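Local coordinates for fructose-bisphosphate aldolase class I (Thermoproteus tenax, PDB 1W8S), which belongs to the DeoC/LacD family of class I aldolases, enzymes built on a TIM barrel, at residues E[230-233]-E[234-238]; E[239-242]-E[243-247]. The protein carries 2 engineered substitutions. All blocks are in the same frame, centred on the assembly; numbering follows the deposited sequence.

Contact 1 of 2, residues E[230-233]-E[234-238]. With FBP (1,6-di-O-phosphono-beta-D-fructofuranose), chain O.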
loop_
_atom_site.group_PDB
_atom_site.type_symbol
_atom_site.label_atom_id
_atom_site.label_comp_id
_atom_site.label_asym_id
_atom_site.label_seq_id
_atom_site.Cartn_x
_atom_site.Cartn_y
_atom_site.Cartn_z
ATOM N N VAL E 230 8.895 -0.471 -33.473
ATOM C CA VAL E 230 9.510 0.778 -33.906
ATOM C C VAL E 230 8.451 1.886 -33.917
ATOM O O VAL E 230 7.334 1.685 -34.378
ATOM C CB VAL E 230 10.138 0.612 -35.337
ATOM C CG1 VAL E 230 9.107 0.161 -36.373
ATOM C CG2 VAL E 230 10.865 1.871 -35.814
ATOM N N GLY E 231 8.825 3.057 -33.407
ATOM C CA GLY E 231 7.976 4.221 -33.407
ATOM C C GLY E 231 8.676 5.365 -34.107
ATOM O O GLY E 231 8.425 5.610 -35.283
ATOM N N ARG E 232 9.588 6.034 -33.410
ATOM C CA ARG E 232 10.187 7.271 -33.920
ATOM C C ARG E 232 10.890 7.102 -35.252
ATOM O O ARG E 232 10.768 7.950 -36.134
ATOM C CB ARG E 232 11.159 7.859 -32.893
ATOM C CG ARG E 232 10.449 8.347 -31.612
ATOM C CD ARG E 232 11.413 8.659 -30.485
ATOM N NE ARG E 232 11.700 7.415 -29.784
ATOM C CZ ARG E 232 12.457 7.318 -28.732
ATOM N NH1 ARG E 232 13.018 8.393 -28.211
ATOM N NH2 ARG E 232 12.653 6.129 -28.189
ATOM N N ASN E 233 11.633 6.007 -35.421
ATOM C CA ASN E 233 12.385 5.811 -36.674
ATOM C C ASN E 233 11.494 5.556 -37.894
ATOM O O ASN E 233 11.983 5.554 -39.019
ATOM C CB ASN E 233 13.421 4.701 -36.529
ATOM C CG ASN E 233 14.712 5.204 -35.976
ATOM O OD1 ASN E 233 15.446 5.934 -36.663
ATOM N ND2 ASN E 233 14.974 4.903 -34.711
ATOM N N VAL E 234 10.200 5.347 -37.675
ATOM C CA VAL E 234 9.216 5.418 -38.741
ATOM C C VAL E 234 8.468 6.767 -38.713
ATOM O O VAL E 234 8.610 7.553 -39.627
ATOM C CB VAL E 234 8.248 4.202 -38.723
ATOM C CG1 VAL E 234 7.124 4.362 -39.745
ATOM C CG2 VAL E 234 9.030 2.925 -39.037
ATOM N N TRP E 235 7.676 7.047 -37.680
ATOM C CA TRP E 235 6.754 8.197 -37.777
ATOM C C TRP E 235 7.321 9.570 -37.460
ATOM O O TRP E 235 6.639 10.568 -37.701
ATOM C CB TRP E 235 5.428 7.959 -37.051
ATOM C CG TRP E 235 5.533 7.488 -35.675
ATOM C CD1 TRP E 235 5.213 6.255 -35.203
ATOM C CD2 TRP E 235 5.953 8.250 -34.548
ATOM N NE1 TRP E 235 5.422 6.195 -33.843
ATOM C CE2 TRP E 235 5.870 7.413 -33.417
ATOM C CE3 TRP E 235 6.411 9.559 -34.372
ATOM C CZ2 TRP E 235 6.245 7.830 -32.157
ATOM C CZ3 TRP E 235 6.743 9.973 -33.095
ATOM C CH2 TRP E 235 6.680 9.117 -32.025
ATOM N N GLN E 236 8.557 9.653 -36.969
ATOM C CA GLN E 236 9.234 10.964 -36.910
ATOM C C GLN E 236 9.858 11.365 -38.252
ATOM O O GLN E 236 10.431 12.453 -38.347
ATOM C CB GLN E 236 10.329 11.026 -35.838
ATOM C CG GLN E 236 9.829 11.267 -34.434
ATOM C CD GLN E 236 10.942 11.703 -33.465
ATOM O OE1 GLN E 236 12.012 11.091 -33.403
ATOM N NE2 GLN E 236 10.668 12.749 -32.698
ATOM N N ARG E 237 9.779 10.490 -39.263
ATOM C CA ARG E 237 10.263 10.806 -40.612
ATOM C C ARG E 237 9.152 11.347 -41.501
ATOM O O ARG E 237 8.054 10.824 -41.508
ATOM C CB ARG E 237 10.874 9.574 -41.263
ATOM C CG ARG E 237 11.967 8.980 -40.436
ATOM C CD ARG E 237 12.641 7.788 -41.063
ATOM N NE ARG E 237 13.734 7.285 -40.218
ATOM C CZ ARG E 237 14.883 7.914 -40.046
ATOM N NH1 ARG E 237 15.113 9.058 -40.664
ATOM N NH2 ARG E 237 15.818 7.398 -39.247
ATOM N N ARG E 238 9.450 12.399 -42.258
ATOM C CA ARG E 238 8.484 12.944 -43.211
ATOM C C ARG E 238 8.255 11.972 -44.373
ATOM O O ARG E 238 7.184 11.990 -44.985
ATOM C CB ARG E 238 8.937 14.305 -43.731
ATOM C CG ARG E 238 8.681 15.457 -42.745
ATOM C CD ARG E 238 9.584 16.673 -43.005
ATOM N NE ARG E 238 10.993 16.256 -43.044
ATOM C CZ ARG E 238 11.960 16.804 -43.789
ATOM N NH1 ARG E 238 11.719 17.855 -44.583
ATOM N NH2 ARG E 238 13.192 16.293 -43.719
HETATM P P1 FBP O . 10.712 3.754 -30.437
HETATM O O1P FBP O . 10.289 5.128 -30.784
HETATM O O2P FBP O . 11.106 2.855 -31.647
HETATM O O3P FBP O . 11.886 3.704 -29.453
HETATM O O1 FBP O . 9.451 3.061 -29.752
HETATM C C1 FBP O . 9.547 1.773 -29.183
HETATM C C2 FBP O . 9.425 1.888 -27.657
HETATM O O2 FBP O . 9.599 0.588 -27.050
HETATM C C3 FBP O . 8.098 2.493 -27.179
HETATM O O3 FBP O . 6.997 1.599 -27.182
HETATM C C4 FBP O . 8.490 2.967 -25.780
HETATM O O4 FBP O . 7.678 3.996 -25.241
HETATM C C5 FBP O . 9.897 3.494 -26.025
HETATM O O5 FBP O . 10.445 2.728 -27.112
HETATM C C6 FBP O . 10.744 3.363 -24.765
HETATM O O6 FBP O . 12.069 3.768 -25.060
HETATM P P2 FBP O . 12.795 4.938 -24.208
HETATM O O4P FBP O . 13.648 5.711 -25.185
HETATM O O5P FBP O . 11.740 5.777 -23.485
HETATM O O6P FBP O . 13.812 4.333 -23.224
#

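Contact 2 of 2, residues E[239-242]-E[243-247]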
loop_
_atom_site.group_PDB
_atom_site.type_symbol
_atom_site.label_atom_id
_atom_site.label_comp_id
_atom_site.label_asym_id
_atom_site.label_seq_id
_atom_site.Cartn_x
_atom_site.Cartn_y
_atom_site.Cartn_z
ATOM N N ASP E 239 9.251 11.121 -44.646
ATOM C CA ASP E 239 9.098 10.008 -45.601
ATOM C C ASP E 239 8.732 8.695 -44.875
ATOM O O ASP E 239 9.257 7.617 -45.195
ATOM C CB ASP E 239 10.364 9.849 -46.485
ATOM C CG ASP E 239 11.597 9.335 -45.703
ATOM O OD1 ASP E 239 11.742 9.669 -44.503
ATOM O OD2 ASP E 239 12.478 8.600 -46.217
ATOM N N ALA E 240 7.820 8.798 -43.904
ATOM C CA ALA E 240 7.491 7.667 -43.016
ATOM C C ALA E 240 7.116 6.415 -43.802
ATOM O O ALA E 240 7.670 5.353 -43.560
ATOM C CB ALA E 240 6.368 8.034 -42.054
ATOM N N LEU E 241 6.200 6.552 -44.758
ATOM C CA LEU E 241 5.692 5.392 -45.486
ATOM C C LEU E 241 6.757 4.736 -46.363
ATOM O O LEU E 241 6.887 3.511 -46.336
ATOM C CB LEU E 241 4.467 5.754 -46.296
ATOM C CG LEU E 241 3.914 4.611 -47.148
ATOM C CD1 LEU E 241 3.481 3.418 -46.297
ATOM C CD2 LEU E 241 2.782 5.146 -47.994
ATOM N N LYS E 242 7.527 5.534 -47.107
ATOM C CA LYS E 242 8.627 5.012 -47.934
ATOM C C LYS E 242 9.606 4.193 -47.096
ATOM O O LYS E 242 9.936 3.061 -47.431
ATOM C CB LYS E 242 9.378 6.154 -48.636
ATOM C CG LYS E 242 10.446 5.693 -49.648
ATOM C CD LYS E 242 11.132 6.871 -50.366
ATOM C CE LYS E 242 12.051 6.382 -51.488
ATOM N NZ LYS E 242 11.467 6.612 -52.851
ATOM N N PHE E 243 10.029 4.763 -45.974
ATOM C CA PHE E 243 10.973 4.087 -45.107
ATOM C C PHE E 243 10.362 2.872 -44.422
ATOM O O PHE E 243 11.022 1.848 -44.265
ATOM C CB PHE E 243 11.556 5.050 -44.082
ATOM C CG PHE E 243 12.668 4.458 -43.289
ATOM C CD1 PHE E 243 13.768 3.890 -43.929
ATOM C CD2 PHE E 243 12.622 4.445 -41.915
ATOM C CE1 PHE E 243 14.785 3.328 -43.197
ATOM C CE2 PHE E 243 13.644 3.892 -41.184
ATOM C CZ PHE E 243 14.728 3.333 -41.831
ATOM N N ALA E 244 9.096 2.969 -44.041
ATOM C CA ALA E 244 8.382 1.843 -43.426
ATOM C C ALA E 244 8.349 0.645 -44.383
ATOM O O ALA E 244 8.640 -0.473 -43.996
ATOM C CB ALA E 244 6.968 2.254 -43.032
ATOM N N ARG E 245 8.047 0.902 -45.641
ATOM C CA ARG E 245 8.045 -0.155 -46.659
ATOM C C ARG E 245 9.449 -0.745 -46.865
ATOM O O ARG E 245 9.585 -1.940 -47.072
ATOM C CB ARG E 245 7.485 0.372 -47.978
ATOM C CG ARG E 245 6.016 0.821 -47.889
ATOM C CD ARG E 245 5.172 0.489 -49.100
ATOM N NE ARG E 245 4.428 1.634 -49.635
ATOM C CZ ARG E 245 3.095 1.707 -49.817
ATOM N NH1 ARG E 245 2.280 0.716 -49.479
ATOM N NH2 ARG E 245 2.568 2.804 -50.346
ATOM N N ALA E 246 10.487 0.084 -46.790
ATOM C CA ALA E 246 11.863 -0.426 -46.844
ATOM C C ALA E 246 12.152 -1.377 -45.675
ATOM O O ALA E 246 12.801 -2.390 -45.843
ATOM C CB ALA E 246 12.865 0.720 -46.861
ATOM N N LEU E 247 11.645 -1.051 -44.490
ATOM C CA LEU E 247 11.803 -1.907 -43.317
ATOM C C LEU E 247 11.055 -3.212 -43.475
ATOM O O LEU E 247 11.552 -4.245 -43.073
ATOM C CB LEU E 247 11.286 -1.195 -42.060
ATOM C CG LEU E 247 12.202 -0.111 -41.510
ATOM C CD1 LEU E 247 11.461 0.785 -40.508
ATOM C CD2 LEU E 247 13.408 -0.733 -40.858
#

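Contact 1 of 2, residues E[230-233]-E[234-238]
R232 and W235 pack against each other in the short phosphate-binding helix 232-235, which follows barrel strand 227-230 of this TIM barrel; G231 is its N-cap residue. Followed outward, R232 lies side by side with Q236, its CB 3.4 Å from Q236 OE1; Q236 NE2 is hydrogen-bonded to D33 O. R232 CG leans on W235 CH2 and comes within 3.3 Å of FBP O1P, and CD runs between FBP O1P and Q236 OE1. The chain bends at chi3 (-85°), which swings the guanidinium away from the helix and onto the bound FBP. There R232 NE donates almost straight to FBP O1P (2.9 Å, 172°), and R232 NH2 reaches FBP O3P on the same phosphate and, by a longer bond, O4P on the other. R232 N donates to FBP O1P and G231 N to FBP O2P, so helix N-terminus and arginine together grip this phosphate, and the positive helix end probably adds to the attraction.

The six-membered ring of W235 receives R232 CA over its face in a CH-pi contact, 4.2 Å from the centroid, and G231 O stands above the same ring system. That carbonyl accepts from both V234 N and W235 N. W235 NE1 is bonded to A22 O, tying the helix to strand 18-22. R237, extended from CG to NE, grips N233 side-on through two bent hydrogen bonds; N233 OD1 also accepts from T207 N. R237 NE donates to N233 O at 2.7 Å, and R237 NH2 to N233 OD1 at 3.0 Å, in the plane of the side-chain carbonyl.

Contact 2 of 2, residues E[239-242]-E[243-247]
The first turns of the C-terminal helix 240-253 of the TIM barrel make this contact, with D239 at the N-cap position and L241 meeting R245 one turn further on. Four successive i to i+4 bonds establish the alpha-helix: F243 N to D239 O, A244 N to A240 O (2.8 Å), R245 N to L241 O and A246 N to K242 O. The D239 side chain makes no capping bond; its OD2 lies close to the like-charged E210 OE2.

Beside helix 43-53, where L241 touches L49 and D52, the two branches of L241 meet the guanidinium of R245 differently. L241 CD1 sits over the centre of one face of the R245 guanidinium, 3.8 Å above its plane, whereas L241 CD2 approaches R245 NH2 to 3.3 Å. L241 has CG anti to the backbone N (chi1 177°), and R245 bends at chi2 and chi3, which folds its flat end back over the leucine. R245 CG also passes close to L241 O, at 3.2 Å.

The remaining packing is mainly apolar. F243 lies on F213 and L214 of helix 210-222, with E210 and R237 also beside it, and has L247 CG over one ring face. A240 contacts Y45 and A244 contacts A53, both of helix 43-53. A244 CB lies 3.2 Å from A240 O.

The leucine thus meets the guanidinium through dispersion, probably helped by polarisation of its methyl groups by the cation, while the exposure of R245 probably lets water solvate the charge.

Overall arrangement
Contact 1 precedes contact 2 directly along the chain, and their centres are about 9 Å apart on the same side of the chain's centre. The first carries strand 227-230 into helix 232-235; after a short connection the second begins helix 240-253. Besides this chain connection, the two helical regions touch: V234 CG2 lies 3.6 Å from L247 CD1, and R237 CD lies 3.4 Å from F243 CD2. Helix 210-222 contacts both, receiving V230 and N233 from contact 1 and F243 and L247 from contact 2. The pair thus joins the phosphate-binding end of the last barrel strand to the outer helical layer; of these segments, 230-233 alone makes hydrogen bonds to FBP.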